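Succinate-semialdehyde dehydrogenase (NAD(P)(+)) (Marinobacter aquaeolei, PDB 3RH9) probably catalyses the oxidation of succinate semialdehyde to succinate, using NAD+ or NADP+ as the electron acceptor. Local coordinates at residues K252-N260 and F454-E465; V148-P156 and D226-G234. All blocks are in the same frame, centred on the assembly; numbering follows the deposited sequence.

Interaction 1. Residues K252-N260 and F454-E465; sequences KLALELGGN and FGGMKASGIGRE
Glu256 reaches out from its strand with CG anti to the backbone N (chi1 -156°) and the chain extended beyond, which carries its carboxylate to Phe454 and Glu465. OE1 lies at the edge of the Phe454 ring, in its plane and 3.4 Å from CE2, where it meets the weakly positive rim of C-H groups; the carboxylate plane is turned 86° from the ring. The other oxygen, OE2, comes close to OE1 of Glu465. Glu465 has its own counter-charge, because its OE2 makes a salt bridge with Lys167.

On the reverse face of the sheet, Leu255 and Ile462 meet at their CB atoms, 4.2 Å apart, beside helix 236-245 and Lys251 of the second subunit. Their backbones form an antiparallel hydrogen-bonded pair, Leu255 N to Ile462 O at 2.8 Å with the reciprocal bond from Ile462 N to Leu255 O. Next along, Leu257 N donates to Ser460 O. Glycine suits position 461, where Leu255 O occupies the side a side chain would need. Water 1 is gripped three ways, by Leu255 O, Gly456 N and Gly463 O.

This is the glutamate-bearing ELGG signature of aldehyde dehydrogenases, with Glu256 as the predicted active-site residue and a C-terminal loop walling its site.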
ATOM      1  N   LYS A 252       6.474   3.423  -2.888  1.00 10.72           N
ATOM      2  CA  LYS A 252       5.297   3.433  -2.043  1.00 12.15           C
ATOM      3  C   LYS A 252       4.329   4.528  -2.515  1.00 11.44           C
ATOM      4  O   LYS A 252       4.709   5.683  -2.650  1.00 11.41           O
ATOM      5  CB  LYS A 252       5.714   3.648  -0.588  1.00 11.29           C
ATOM      6  CG  LYS A 252       4.560   3.778   0.362  1.00 12.66           C
ATOM      7  CD  LYS A 252       4.989   3.465   1.796  1.00 12.69           C
ATOM      8  CE  LYS A 252       3.787   3.478   2.697  1.00 13.13           C
ATOM      9  NZ  LYS A 252       4.159   3.187   4.085  1.00 14.39           N
ATOM     10  N   LEU A 253       3.083   4.159  -2.792  1.00 12.16           N
ATOM     11  CA  LEU A 253       2.075   5.138  -3.231  1.00 11.95           C
ATOM     12  C   LEU A 253       0.837   5.187  -2.335  1.00 11.18           C
ATOM     13  O   LEU A 253       0.349   4.164  -1.880  1.00 10.02           O
ATOM     14  CB  LEU A 253       1.627   4.850  -4.665  1.00 11.55           C
ATOM     15  CG  LEU A 253       2.699   4.640  -5.736  1.00 12.41           C
ATOM     16  CD1 LEU A 253       2.076   4.070  -7.029  1.00 12.05           C
ATOM     17  CD2 LEU A 253       3.444   5.937  -6.000  1.00 11.80           C
ATOM     18  N   ALA A 254       0.349   6.389  -2.068  1.00 11.68           N
ATOM     19  CA  ALA A 254      -1.001   6.555  -1.536  1.00 12.04           C
ATOM     20  C   ALA A 254      -1.817   7.209  -2.629  1.00 11.77           C
ATOM     21  O   ALA A 254      -1.413   8.233  -3.181  1.00 11.27           O
ATOM     22  CB  ALA A 254      -1.016   7.411  -0.277  1.00 10.76           C
ATOM     23  N   LEU A 255      -2.963   6.611  -2.945  1.00 12.39           N
ATOM     24  CA  LEU A 255      -3.759   7.043  -4.091  1.00 11.94           C
ATOM     25  C   LEU A 255      -5.209   7.250  -3.708  1.00 12.72           C
ATOM     26  O   LEU A 255      -5.903   6.324  -3.261  1.00 12.00           O
ATOM     27  CB  LEU A 255      -3.675   6.028  -5.229  1.00 11.13           C
ATOM     28  CG  LEU A 255      -2.317   5.755  -5.868  1.00 10.54           C
ATOM     29  CD1 LEU A 255      -2.466   4.772  -7.018  1.00 10.11           C
ATOM     30  CD2 LEU A 255      -1.700   7.044  -6.333  1.00 11.21           C
ATOM     31  N   GLU A 256      -5.662   8.484  -3.879  1.00 12.92           N
ATOM     32  CA  GLU A 256      -7.064   8.780  -3.714  1.00 13.09           C
ATOM     33  C   GLU A 256      -7.564   9.271  -5.062  1.00 13.01           C
ATOM     34  O   GLU A 256      -7.313  10.410  -5.450  1.00 12.96           O
ATOM     35  CB  GLU A 256      -7.262   9.826  -2.632  1.00 14.51           C
ATOM     36  CG  GLU A 256      -8.637   9.754  -2.010  1.00 18.93           C
ATOM     37  CD  GLU A 256      -8.904  10.895  -1.051  1.00 25.47           C
ATOM     38  OE1 GLU A 256      -9.752  11.773  -1.384  1.00 24.61           O
ATOM     39  OE2 GLU A 256      -8.252  10.914   0.029  1.00 28.91           O
ATOM     40  N   LEU A 257      -8.250   8.402  -5.787  1.00 11.31           N
ATOM     41  CA  LEU A 257      -8.594   8.704  -7.159  1.00 12.62           C
ATOM     42  C   LEU A 257     -10.105   8.913  -7.348  1.00 14.50           C
ATOM     43  O   LEU A 257     -10.795   9.371  -6.434  1.00 14.80           O
ATOM     44  CB  LEU A 257      -8.066   7.595  -8.063  1.00 13.24           C
ATOM     45  CG  LEU A 257      -6.616   7.148  -7.830  1.00 11.95           C
ATOM     46  CD1 LEU A 257      -6.320   5.822  -8.550  1.00 11.63           C
ATOM     47  CD2 LEU A 257      -5.610   8.218  -8.250  1.00 11.86           C
ATOM     48  N   GLY A 258     -10.620   8.575  -8.526  1.00 14.52           N
ATOM     49  CA  GLY A 258     -12.028   8.787  -8.825  1.00 14.66           C
ATOM     50  C   GLY A 258     -12.991   7.953  -7.993  1.00 15.36           C
ATOM     51  O   GLY A 258     -12.595   6.983  -7.334  1.00 14.84           O
ATOM     52  N   GLY A 259     -14.265   8.336  -8.011  1.00 15.30           N
ATOM     53  CA  GLY A 259     -15.298   7.552  -7.356  1.00 15.02           C
ATOM     54  C   GLY A 259     -16.599   7.671  -8.116  1.00 14.96           C
ATOM     55  O   GLY A 259     -16.699   8.488  -9.026  1.00 18.07           O
ATOM     56  N   ASN A 260     -17.588   6.865  -7.748  1.00 13.61           N
ATOM     57  CA  ASN A 260     -18.927   6.930  -8.337  1.00 12.35           C
ATOM     58  C   ASN A 260     -19.914   6.638  -7.220  1.00 12.97           C
ATOM     59  O   ASN A 260     -20.498   5.550  -7.152  1.00 13.14           O
ATOM     60  CB  ASN A 260     -19.072   5.909  -9.469  1.00 12.99           C
ATOM     61  CG  ASN A 260     -20.306   6.132 -10.319  1.00 14.97           C
ATOM     62  OD1 ASN A 260     -21.373   6.436  -9.811  1.00 15.11           O
ATOM     63  ND2 ASN A 260     -20.165   5.966 -11.629  1.00 16.46           N
ATOM     64  N   PHE A 454     -10.023   7.348   5.531  1.00 13.08           N
ATOM     65  CA  PHE A 454     -10.786   7.551   4.304  1.00 13.72           C
ATOM     66  C   PHE A 454      -9.945   7.197   3.080  1.00 13.61           C
ATOM     67  O   PHE A 454      -8.776   7.558   2.991  1.00 14.10           O
ATOM     68  CB  PHE A 454     -11.296   8.990   4.201  1.00 14.16           C
ATOM     69  CG  PHE A 454     -12.010   9.291   2.906  1.00 14.21           C
ATOM     70  CD1 PHE A 454     -13.323   8.891   2.712  1.00 14.30           C
ATOM     71  CD2 PHE A 454     -11.373   9.978   1.890  1.00 14.55           C
ATOM     72  CE1 PHE A 454     -13.980   9.161   1.529  1.00 13.00           C
ATOM     73  CE2 PHE A 454     -12.030  10.255   0.698  1.00 14.62           C
ATOM     74  CZ  PHE A 454     -13.326   9.843   0.519  1.00 14.01           C
ATOM     75  N   GLY A 455     -10.545   6.484   2.137  1.00 12.86           N
ATOM     76  CA  GLY A 455      -9.820   5.992   0.989  1.00 12.04           C
ATOM     77  C   GLY A 455     -10.675   4.995   0.257  1.00 12.08           C
ATOM     78  O   GLY A 455     -11.769   4.669   0.696  1.00 12.54           O
ATOM     79  N   GLY A 456     -10.183   4.505  -0.867  1.00 11.49           N
ATOM     80  CA  GLY A 456     -11.001   3.668  -1.705  1.00 11.91           C
ATOM     81  C   GLY A 456     -10.636   2.201  -1.680  1.00 13.03           C
ATOM     82  O   GLY A 456      -9.464   1.842  -1.487  1.00 12.54           O
HETATM   83  N   MSE A 457     -11.660   1.361  -1.847  1.00 12.38           N
HETATM   84  CA  MSE A 457     -11.467  -0.027  -2.250  1.00 13.24           C
HETATM   85  C   MSE A 457     -11.440   0.016  -3.750  1.00 12.96           C
HETATM   86  O   MSE A 457     -11.565   1.093  -4.330  1.00 13.79           O
HETATM   87  CB  MSE A 457     -12.646  -0.887  -1.834  1.00 12.45           C
HETATM   88  CG  MSE A 457     -12.966  -0.808  -0.381  1.00 13.60           C
HETATM   89 SE   MSE A 457     -14.052  -2.344   0.117  1.00 30.70          SE
HETATM   90  CE  MSE A 457     -14.649  -1.742   1.903  1.00 13.90           C
ATOM     91  N   LYS A 458     -11.329  -1.147  -4.379  1.00 11.59           N
ATOM     92  CA  LYS A 458     -11.381  -1.229  -5.839  1.00 12.11           C
ATOM     93  C   LYS A 458     -10.421  -0.227  -6.503  1.00 12.50           C
ATOM     94  O   LYS A 458      -9.293  -0.048  -6.042  1.00 12.98           O
ATOM     95  CB  LYS A 458     -12.816  -1.047  -6.359  1.00 12.63           C
ATOM     96  CG  LYS A 458     -13.804  -2.232  -6.128  1.00 12.36           C
ATOM     97  CD  LYS A 458     -14.873  -2.254  -7.250  1.00 13.24           C
ATOM     98  CE  LYS A 458     -16.301  -2.557  -6.780  1.00 15.29           C
ATOM     99  NZ  LYS A 458     -17.085  -1.364  -6.232  1.00 15.53           N
ATOM    100  N   ALA A 459     -10.874   0.433  -7.569  1.00 12.68           N
ATOM    101  CA  ALA A 459     -10.006   1.290  -8.372  1.00 12.07           C
ATOM    102  C   ALA A 459     -10.037   2.741  -7.921  1.00 12.86           C
ATOM    103  O   ALA A 459      -9.512   3.638  -8.600  1.00 13.21           O
ATOM    104  CB  ALA A 459     -10.383   1.199  -9.825  1.00 12.38           C
ATOM    105  N   SER A 460     -10.662   2.979  -6.776  1.00 12.90           N
ATOM    106  CA  SER A 460     -10.715   4.325  -6.213  1.00 13.20           C
ATOM    107  C   SER A 460      -9.433   4.664  -5.466  1.00 12.25           C
ATOM    108  O   SER A 460      -9.286   5.781  -4.999  1.00 12.39           O
ATOM    109  CB  SER A 460     -11.907   4.478  -5.273  1.00 12.75           C
ATOM    110  OG  SER A 460     -13.094   4.654  -5.996  1.00 13.40           O
ATOM    111  N   GLY A 461      -8.515   3.710  -5.339  1.00 11.47           N
ATOM    112  CA  GLY A 461      -7.209   4.035  -4.792  1.00 11.99           C
ATOM    113  C   GLY A 461      -6.490   3.038  -3.900  1.00 11.58           C
ATOM    114  O   GLY A 461      -6.794   1.847  -3.879  1.00 12.21           O
ATOM    115  N   ILE A 462      -5.513   3.549  -3.169  1.00 11.00           N
ATOM    116  CA  ILE A 462      -4.657   2.734  -2.334  1.00 11.48           C
ATOM    117  C   ILE A 462      -4.312   3.530  -1.093  1.00 12.16           C
ATOM    118  O   ILE A 462      -3.802   4.648  -1.195  1.00 13.41           O
ATOM    119  CB  ILE A 462      -3.352   2.390  -3.074  1.00 12.13           C
ATOM    120  CG1 ILE A 462      -3.641   1.431  -4.230  1.00 12.32           C
ATOM    121  CG2 ILE A 462      -2.336   1.775  -2.131  1.00  9.78           C
ATOM    122  CD1 ILE A 462      -3.880   0.027  -3.795  1.00  9.88           C
ATOM    123  N   GLY A 463      -4.589   2.971   0.077  1.00 11.20           N
ATOM    124  CA  GLY A 463      -4.225   3.626   1.316  1.00 12.09           C
ATOM    125  C   GLY A 463      -5.348   4.462   1.890  1.00 14.06           C
ATOM    126  O   GLY A 463      -6.396   4.642   1.261  1.00 12.95           O
ATOM    127  N   ARG A 464      -5.114   4.976   3.093  1.00 14.89           N
ATOM    128  CA  ARG A 464      -6.114   5.732   3.836  1.00 13.84           C
ATOM    129  C   ARG A 464      -5.515   7.013   4.377  1.00 15.24           C
ATOM    130  O   ARG A 464      -4.368   7.036   4.818  1.00 17.42           O
ATOM    131  CB  ARG A 464      -6.632   4.909   5.018  1.00 14.33           C
ATOM    132  CG  ARG A 464      -7.463   3.689   4.639  1.00 13.12           C
ATOM    133  CD  ARG A 464      -8.711   4.067   3.843  1.00 12.70           C
ATOM    134  NE  ARG A 464      -9.460   2.868   3.511  1.00 12.52           N
ATOM    135  CZ  ARG A 464      -9.355   2.199   2.364  1.00 12.43           C
ATOM    136  NH1 ARG A 464      -8.550   2.619   1.389  1.00 10.26           N
ATOM    137  NH2 ARG A 464     -10.076   1.097   2.197  1.00 13.08           N
ATOM    138  N   GLU A 465      -6.298   8.081   4.355  1.00 15.77           N
ATOM    139  CA  GLU A 465      -5.904   9.331   4.980  1.00 15.25           C
ATOM    140  C   GLU A 465      -6.848   9.573   6.141  1.00 14.59           C
ATOM    141  O   GLU A 465      -8.017   9.202   6.082  1.00 14.14           O
ATOM    142  CB  GLU A 465      -5.984  10.481   3.982  1.00 16.40           C
ATOM    143  CG  GLU A 465      -5.000  10.357   2.833  1.00 19.02           C
ATOM    144  CD  GLU A 465      -5.065  11.526   1.848  1.00 21.87           C
ATOM    145  OE1 GLU A 465      -6.185  12.073   1.652  1.00 25.38           O
ATOM    146  OE2 GLU A 465      -4.005  11.881   1.265  1.00 17.10           O
TER
HETATM  147  O   HOH W   1      -7.470   5.862  -1.205  1.00 12.30           O

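Interaction 2. Residues V148-P156 and D226-G234; sequences VGVTGLIVP and DVPMLSFTG
The Phe232 ring meets Ile154 obliquely, its CD2 3.9 Å from both CB and CG2 of Ile154. The far side of the ring, at CE1, packs on Leu257. Of the two proline rings, Pro156 brings CG to within 3.5 Å of CG2 of Thr233, a methyl aimed at it because it stands anti to the backbone N. Thr233 OG1 is thereby turned elsewhere, to Lys167. At the opposite end Pro228, just before its strand, lays its CD and CG against the carbonyl oxygens of Val150 and Val148; having no N-H to give Val150 O, it places CD there instead.

Between these ends the strands 151-154 and 229-233 run parallel, 10° apart, and four backbone bonds lace them. Gly152 N and Ile154 N donate to Met229 O and Ser231 O, while Ser231 N and Thr233 N donate back to Gly152 O and Ile154 O. Val227 CG1 lies over the backbone of Gly152, 3.7 Å from its N, and Ser231 offers CB to Leu153 CD2 at 3.9 Å while its OG bonds to Lys167 of helix 162-174. On that same face as Ser231, Thr151 CG2 lies alongside Met229, 3.8 Å from CB, and Val148 CG2 also touches that CB, 3.7 Å away. Water 2 joins Val150 N to Asp226 O.

Such a pairing of the first and fourth strands is the central seam of a Rossmann-type sheet, consistent with the coenzyme-binding domain of aldehyde dehydrogenases.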
ATOM      1  N   VAL A 148       9.475   7.621   5.717  1.00 12.42           N
ATOM      2  CA  VAL A 148       9.766   6.954   4.442  1.00 13.05           C
ATOM      3  C   VAL A 148      10.870   7.686   3.707  1.00 12.57           C
ATOM      4  O   VAL A 148      11.612   7.098   2.938  1.00 13.10           O
ATOM      5  CB  VAL A 148       8.531   6.772   3.475  1.00 14.95           C
ATOM      6  CG1 VAL A 148       7.629   5.643   3.938  1.00 13.93           C
ATOM      7  CG2 VAL A 148       7.743   8.091   3.261  1.00 14.85           C
ATOM      8  N   GLY A 149      10.981   8.979   3.948  1.00 12.30           N
ATOM      9  CA  GLY A 149      11.971   9.761   3.252  1.00 12.69           C
ATOM     10  C   GLY A 149      11.235  10.924   2.666  1.00 13.05           C
ATOM     11  O   GLY A 149      10.126  11.218   3.098  1.00 13.99           O
ATOM     12  N   VAL A 150      11.845  11.581   1.690  1.00 12.89           N
ATOM     13  CA  VAL A 150      11.226  12.732   1.038  1.00 14.98           C
ATOM     14  C   VAL A 150      10.016  12.316   0.179  1.00 14.47           C
ATOM     15  O   VAL A 150      10.127  11.459  -0.711  1.00 13.36           O
ATOM     16  CB  VAL A 150      12.261  13.528   0.181  1.00 13.81           C
ATOM     17  CG1 VAL A 150      11.579  14.624  -0.596  1.00 13.42           C
ATOM     18  CG2 VAL A 150      13.337  14.108   1.064  1.00 13.24           C
ATOM     19  N   THR A 151       8.864  12.920   0.442  1.00 12.93           N
ATOM     20  CA  THR A 151       7.675  12.558  -0.315  1.00 13.96           C
ATOM     21  C   THR A 151       7.231  13.644  -1.276  1.00 12.73           C
ATOM     22  O   THR A 151       7.483  14.811  -1.061  1.00 14.09           O
ATOM     23  CB  THR A 151       6.505  12.200   0.617  1.00 14.32           C
ATOM     24  OG1 THR A 151       6.210  13.312   1.474  1.00 14.29           O
ATOM     25  CG2 THR A 151       6.886  11.020   1.471  1.00 16.75           C
ATOM     26  N   GLY A 152       6.562  13.241  -2.342  1.00 12.09           N
ATOM     27  CA  GLY A 152       5.931  14.179  -3.237  1.00 11.80           C
ATOM     28  C   GLY A 152       4.448  14.196  -2.970  1.00 12.24           C
ATOM     29  O   GLY A 152       3.780  13.175  -3.091  1.00 12.55           O
ATOM     30  N   LEU A 153       3.936  15.357  -2.588  1.00 12.91           N
ATOM     31  CA  LEU A 153       2.515  15.526  -2.330  1.00 12.39           C
ATOM     32  C   LEU A 153       1.816  16.205  -3.524  1.00 14.03           C
ATOM     33  O   LEU A 153       2.071  17.400  -3.811  1.00 15.47           O
ATOM     34  CB  LEU A 153       2.316  16.349  -1.055  1.00 13.33           C
ATOM     35  CG  LEU A 153       3.026  15.833   0.198  1.00 12.21           C
ATOM     36  CD1 LEU A 153       2.401  16.412   1.438  1.00 13.48           C
ATOM     37  CD2 LEU A 153       2.954  14.341   0.254  1.00 12.81           C
ATOM     38  N   ILE A 154       0.952  15.457  -4.217  1.00 12.05           N
ATOM     39  CA  ILE A 154       0.287  15.963  -5.418  1.00 12.49           C
ATOM     40  C   ILE A 154      -1.223  16.046  -5.241  1.00 12.88           C
ATOM     41  O   ILE A 154      -1.884  15.033  -4.955  1.00 12.86           O
ATOM     42  CB  ILE A 154       0.619  15.090  -6.637  1.00 12.57           C
ATOM     43  CG1 ILE A 154       2.082  14.671  -6.589  1.00 13.42           C
ATOM     44  CG2 ILE A 154       0.314  15.808  -7.933  1.00 10.89           C
ATOM     45  CD1 ILE A 154       2.507  13.880  -7.805  1.00 13.91           C
ATOM     46  N   VAL A 155      -1.768  17.251  -5.411  1.00 12.80           N
ATOM     47  CA  VAL A 155      -3.180  17.494  -5.106  1.00 13.62           C
ATOM     48  C   VAL A 155      -3.930  18.111  -6.288  1.00 13.91           C
ATOM     49  O   VAL A 155      -3.311  18.725  -7.151  1.00 14.55           O
ATOM     50  CB  VAL A 155      -3.349  18.366  -3.839  1.00 14.47           C
ATOM     51  CG1 VAL A 155      -2.679  17.692  -2.634  1.00 13.68           C
ATOM     52  CG2 VAL A 155      -2.793  19.762  -4.072  1.00 14.36           C
ATOM     53  N   PRO A 156      -5.269  17.924  -6.341  1.00 14.83           N
ATOM     54  CA  PRO A 156      -6.085  18.421  -7.445  1.00 14.02           C
ATOM     55  C   PRO A 156      -6.632  19.786  -7.098  1.00 15.02           C
ATOM     56  O   PRO A 156      -6.302  20.340  -6.055  1.00 15.52           O
ATOM     57  CB  PRO A 156      -7.255  17.426  -7.485  1.00 14.00           C
ATOM     58  CG  PRO A 156      -7.134  16.570  -6.292  1.00 13.25           C
ATOM     59  CD  PRO A 156      -6.104  17.173  -5.393  1.00 14.96           C
ATOM     60  N   ASP A 226      15.428   9.743  -4.369  1.00 16.75           N
ATOM     61  CA  ASP A 226      15.254  10.246  -3.013  1.00 15.27           C
ATOM     62  C   ASP A 226      13.802  10.548  -2.697  1.00 14.66           C
ATOM     63  O   ASP A 226      13.496  11.026  -1.606  1.00 14.37           O
ATOM     64  CB  ASP A 226      16.120  11.470  -2.756  1.00 15.46           C
ATOM     65  CG  ASP A 226      17.587  11.133  -2.726  1.00 17.41           C
ATOM     66  OD1 ASP A 226      17.906   9.922  -2.610  1.00 17.26           O
ATOM     67  OD2 ASP A 226      18.410  12.071  -2.833  1.00 17.92           O
ATOM     68  N   VAL A 227      12.913  10.279  -3.649  1.00 13.39           N
ATOM     69  CA  VAL A 227      11.487  10.377  -3.369  1.00 13.57           C
ATOM     70  C   VAL A 227      10.860   8.993  -3.288  1.00 12.65           C
ATOM     71  O   VAL A 227      10.261   8.529  -4.239  1.00 12.28           O
ATOM     72  CB  VAL A 227      10.750  11.240  -4.391  1.00 12.55           C
ATOM     73  CG1 VAL A 227       9.314  11.401  -3.990  1.00 11.77           C
ATOM     74  CG2 VAL A 227      11.396  12.584  -4.469  1.00 13.37           C
ATOM     75  N   PRO A 228      11.006   8.328  -2.139  1.00 12.25           N
ATOM     76  CA  PRO A 228      10.558   6.948  -1.952  1.00 12.09           C
ATOM     77  C   PRO A 228       9.046   6.806  -1.988  1.00 11.40           C
ATOM     78  O   PRO A 228       8.546   5.726  -2.257  1.00 10.48           O
ATOM     79  CB  PRO A 228      11.057   6.611  -0.551  1.00 11.82           C
ATOM     80  CG  PRO A 228      12.074   7.632  -0.244  1.00 13.22           C
ATOM     81  CD  PRO A 228      11.652   8.856  -0.935  1.00 12.40           C
HETATM   82  N   MSE A 229       8.328   7.882  -1.702  1.00 11.68           N
HETATM   83  CA  MSE A 229       6.887   7.803  -1.643  1.00 11.99           C
HETATM   84  C   MSE A 229       6.172   8.966  -2.309  1.00 12.94           C
HETATM   85  O   MSE A 229       6.569  10.117  -2.170  1.00 12.57           O
HETATM   86  CB  MSE A 229       6.417   7.685  -0.203  1.00 12.25           C
HETATM   87  CG  MSE A 229       4.984   8.102  -0.021  1.00 13.77           C
HETATM   88 SE   MSE A 229       4.200   7.250   1.531  1.00 39.63          SE
HETATM   89  CE  MSE A 229       2.307   7.527   1.106  1.00 15.99           C
ATOM     90  N   LEU A 230       5.092   8.639  -3.009  1.00 12.19           N
ATOM     91  CA  LEU A 230       4.228   9.626  -3.612  1.00 11.85           C
ATOM     92  C   LEU A 230       2.825   9.543  -3.025  1.00 12.54           C
ATOM     93  O   LEU A 230       2.244   8.461  -2.949  1.00 12.29           O
ATOM     94  CB  LEU A 230       4.159   9.394  -5.112  1.00 12.12           C
ATOM     95  CG  LEU A 230       5.135  10.207  -5.954  1.00 12.34           C
ATOM     96  CD1 LEU A 230       6.547   9.723  -5.740  1.00 12.73           C
ATOM     97  CD2 LEU A 230       4.739  10.094  -7.403  1.00 12.87           C
ATOM     98  N   SER A 231       2.286  10.684  -2.603  1.00 12.08           N
ATOM     99  CA  SER A 231       0.891  10.745  -2.192  1.00 12.86           C
ATOM    100  C   SER A 231       0.108  11.610  -3.182  1.00 12.24           C
ATOM    101  O   SER A 231       0.272  12.828  -3.218  1.00 11.36           O
ATOM    102  CB  SER A 231       0.749  11.268  -0.757  1.00 12.82           C
ATOM    103  OG  SER A 231      -0.603  11.210  -0.320  1.00 11.62           O
ATOM    104  N   PHE A 232      -0.736  10.956  -3.981  1.00 11.87           N
ATOM    105  CA  PHE A 232      -1.450  11.607  -5.081  1.00 12.78           C
ATOM    106  C   PHE A 232      -2.983  11.508  -4.971  1.00 12.66           C
ATOM    107  O   PHE A 232      -3.551  10.417  -4.860  1.00 12.71           O
ATOM    108  CB  PHE A 232      -0.979  11.036  -6.431  1.00 12.11           C
ATOM    109  CG  PHE A 232      -1.876  11.387  -7.593  1.00 12.27           C
ATOM    110  CD1 PHE A 232      -3.024  10.630  -7.869  1.00 12.23           C
ATOM    111  CD2 PHE A 232      -1.582  12.473  -8.413  1.00 11.75           C
ATOM    112  CE1 PHE A 232      -3.860  10.963  -8.937  1.00 11.92           C
ATOM    113  CE2 PHE A 232      -2.417  12.805  -9.488  1.00 11.18           C
ATOM    114  CZ  PHE A 232      -3.551  12.047  -9.747  1.00 11.59           C
ATOM    115  N   THR A 233      -3.643  12.658  -5.003  1.00 11.75           N
ATOM    116  CA  THR A 233      -5.081  12.697  -5.181  1.00 12.29           C
ATOM    117  C   THR A 233      -5.327  13.333  -6.532  1.00 12.05           C
ATOM    118  O   THR A 233      -4.707  14.337  -6.851  1.00 12.49           O
ATOM    119  CB  THR A 233      -5.768  13.537  -4.088  1.00 12.79           C
ATOM    120  OG1 THR A 233      -5.607  12.906  -2.816  1.00 15.20           O
ATOM    121  CG2 THR A 233      -7.239  13.673  -4.362  1.00 14.48           C
ATOM    122  N   GLY A 234      -6.213  12.751  -7.330  1.00 11.89           N
ATOM    123  CA  GLY A 234      -6.534  13.304  -8.636  1.00 11.54           C
ATOM    124  C   GLY A 234      -7.285  12.356  -9.553  1.00 11.45           C
ATOM    125  O   GLY A 234      -8.077  11.548  -9.091  1.00 13.22           O
TER
HETATM  126  O   HOH W   2      14.522  10.323   0.957  1.00 13.60           O

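How the interactions relate
Followed from the N terminus, interaction 2 comes first: the chain leaves 148-156, runs through helices and strands 178-181 and 207-209, and returns at 226-234, closing a loop of 69 residues. Interaction 1 opens afterwards at 252-260 and closes 193 residues later at 454-465, so the two loops follow in series, neither nesting nor crossing. The longer one holds the whole second sheet, including strands 262-265 and 295-299. Strand 252-256 lies beside 229-233, with backbone bonds probable between Ala254 and both Leu230 and Phe232. The contacts thus share one sheet, to which interaction 1 ties the returning C-terminal part.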